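Alkaline serine protease AL20 (Nesterenkonia abyssinica, PDB 3CP7) probably cleaves peptide bonds as a secreted, thermostable alkaline serine protease of the trypsin-like fold. Local coordinates at residues H41-G46 and E74-S79. Sequence-based numbering, arbitrary orientation.
Sequences HCLHDG and EELVTS. With FMT (formic acid), chain C.
In the N-terminal barrel of this trypsin-like protease, Leu43 and His44, just past the histidine of the probable Ser-His-Asp triad, pack onto Leu76 and Thr78 of strand 71-78. No hydrogen bond joins the two segments; the contact is mainly apolar packing. Leu43 does most of the work. Its chi1 of 51° sets CG between the backbone N and the carbonyl carbon, and chi2 of 67° directs the two methyls to different residues of the strand: CD2 lies 3.9 Å from CD2 of Leu76, the two side chains running antiparallel alongside each other, and CD1 sits 3.8 Å from CB of Thr78. Phe51 also touches Leu76 and Thr78, and meets the His44 ring edge-to-face. His44 brings CB near OG1 of Thr78, while its ND1 accepts the N-H of Gly46 at 2.9 Å, nearly straight though tilted 20° from the ring plane. ND1 of His41 is hydrogen-bonded to Asp91, and its side chain touches Ser169; an alanine in its place would probably leave Asp91 without its imidazole partner. A formic acid, probably from the crystallisation liquor, is bound also by Ser169 and Gly167 and meets the imidazole at its edge, where NE2 of His41 donates to its O1 at 2.8 Å.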
# COMPACT_ATOMS: atom_id res chain seq x y z
N HIS A 41 -4.15 11.94 1.47
CA HIS A 41 -5.03 12.39 2.52
C HIS A 41 -6.50 12.37 2.11
O HIS A 41 -7.37 12.54 2.96
CB HIS A 41 -4.59 13.76 3.07
CG HIS A 41 -5.01 14.94 2.25
ND1 HIS A 41 -4.16 15.61 1.39
CD2 HIS A 41 -6.19 15.60 2.20
CE1 HIS A 41 -4.81 16.62 0.84
NE2 HIS A 41 -6.04 16.64 1.32
N CYS A 42 -6.78 12.16 0.83
CA CYS A 42 -8.17 12.01 0.36
C CYS A 42 -8.68 10.58 0.51
O CYS A 42 -9.86 10.32 0.28
CB CYS A 42 -8.28 12.40 -1.12
SG CYS A 42 -7.99 14.16 -1.44
N LEU A 43 -7.81 9.65 0.90
CA LEU A 43 -8.29 8.28 1.12
C LEU A 43 -7.72 7.59 2.36
O LEU A 43 -8.11 6.45 2.66
CB LEU A 43 -8.14 7.41 -0.14
CG LEU A 43 -6.80 7.34 -0.87
CD1 LEU A 43 -5.75 6.63 0.00
CD2 LEU A 43 -6.98 6.63 -2.21
N HIS A 44 -6.86 8.28 3.10
CA HIS A 44 -6.30 7.72 4.33
C HIS A 44 -5.93 8.83 5.30
O HIS A 44 -5.40 9.87 4.88
CB HIS A 44 -5.08 6.83 4.03
CG HIS A 44 -4.62 6.03 5.20
ND1 HIS A 44 -3.90 6.57 6.24
CD2 HIS A 44 -4.82 4.73 5.52
CE1 HIS A 44 -3.65 5.63 7.14
NE2 HIS A 44 -4.21 4.51 6.73
N ASP A 45 -6.20 8.61 6.59
CA ASP A 45 -6.00 9.62 7.63
C ASP A 45 -4.55 10.08 7.79
O ASP A 45 -4.29 11.20 8.23
CB ASP A 45 -6.45 9.10 9.01
CG ASP A 45 -7.95 8.81 9.10
OD1 ASP A 45 -8.77 9.42 8.38
OD2 ASP A 45 -8.31 7.97 9.96
N GLY A 46 -3.61 9.19 7.48
CA GLY A 46 -2.21 9.42 7.82
C GLY A 46 -1.88 8.79 9.17
O GLY A 46 -2.59 7.89 9.63
N GLU A 74 -13.08 0.21 -4.76
CA GLU A 74 -12.90 -1.15 -4.26
C GLU A 74 -11.58 -1.31 -3.51
O GLU A 74 -11.54 -1.99 -2.49
CB GLU A 74 -12.98 -2.17 -5.38
CG GLU A 74 -14.37 -2.28 -5.97
CD GLU A 74 -14.56 -3.50 -6.85
OE1 GLU A 74 -13.58 -3.99 -7.44
OE2 GLU A 74 -15.72 -3.96 -6.94
N GLU A 75 -10.52 -0.70 -4.03
CA GLU A 75 -9.21 -0.70 -3.35
C GLU A 75 -8.66 0.71 -3.28
O GLU A 75 -8.42 1.34 -4.31
CB GLU A 75 -8.18 -1.58 -4.07
CG GLU A 75 -8.41 -3.08 -3.94
CD GLU A 75 -9.22 -3.66 -5.08
OE1 GLU A 75 -9.44 -2.95 -6.09
OE2 GLU A 75 -9.64 -4.83 -4.96
N LEU A 76 -8.47 1.19 -2.06
CA LEU A 76 -7.74 2.43 -1.82
C LEU A 76 -6.27 2.07 -1.65
O LEU A 76 -5.93 1.18 -0.84
CB LEU A 76 -8.28 3.13 -0.58
CG LEU A 76 -9.80 3.38 -0.63
CD1 LEU A 76 -10.32 3.87 0.71
CD2 LEU A 76 -10.14 4.37 -1.74
N VAL A 77 -5.41 2.71 -2.44
CA VAL A 77 -3.98 2.39 -2.49
C VAL A 77 -3.18 3.64 -2.11
O VAL A 77 -2.92 4.52 -2.93
CB VAL A 77 -3.54 1.87 -3.88
CG1 VAL A 77 -2.09 1.38 -3.84
CG2 VAL A 77 -4.48 0.73 -4.36
N THR A 78 -2.84 3.70 -0.83
CA THR A 78 -2.10 4.82 -0.27
C THR A 78 -0.58 4.60 -0.37
O THR A 78 -0.12 3.46 -0.34
CB THR A 78 -2.52 5.05 1.20
OG1 THR A 78 -1.78 6.14 1.75
CG2 THR A 78 -2.30 3.79 2.07
N SER A 79 0.19 5.68 -0.48
CA SER A 79 1.63 5.56 -0.33
C SER A 79 1.94 5.09 1.09
O SER A 79 1.16 5.37 2.02
CB SER A 79 2.33 6.88 -0.60
OG SER A 79 2.17 7.74 0.51
C FMT C . -9.26 18.76 0.83
O1 FMT C . -8.45 18.07 1.46
O2 FMT C . -8.91 19.56 -0.04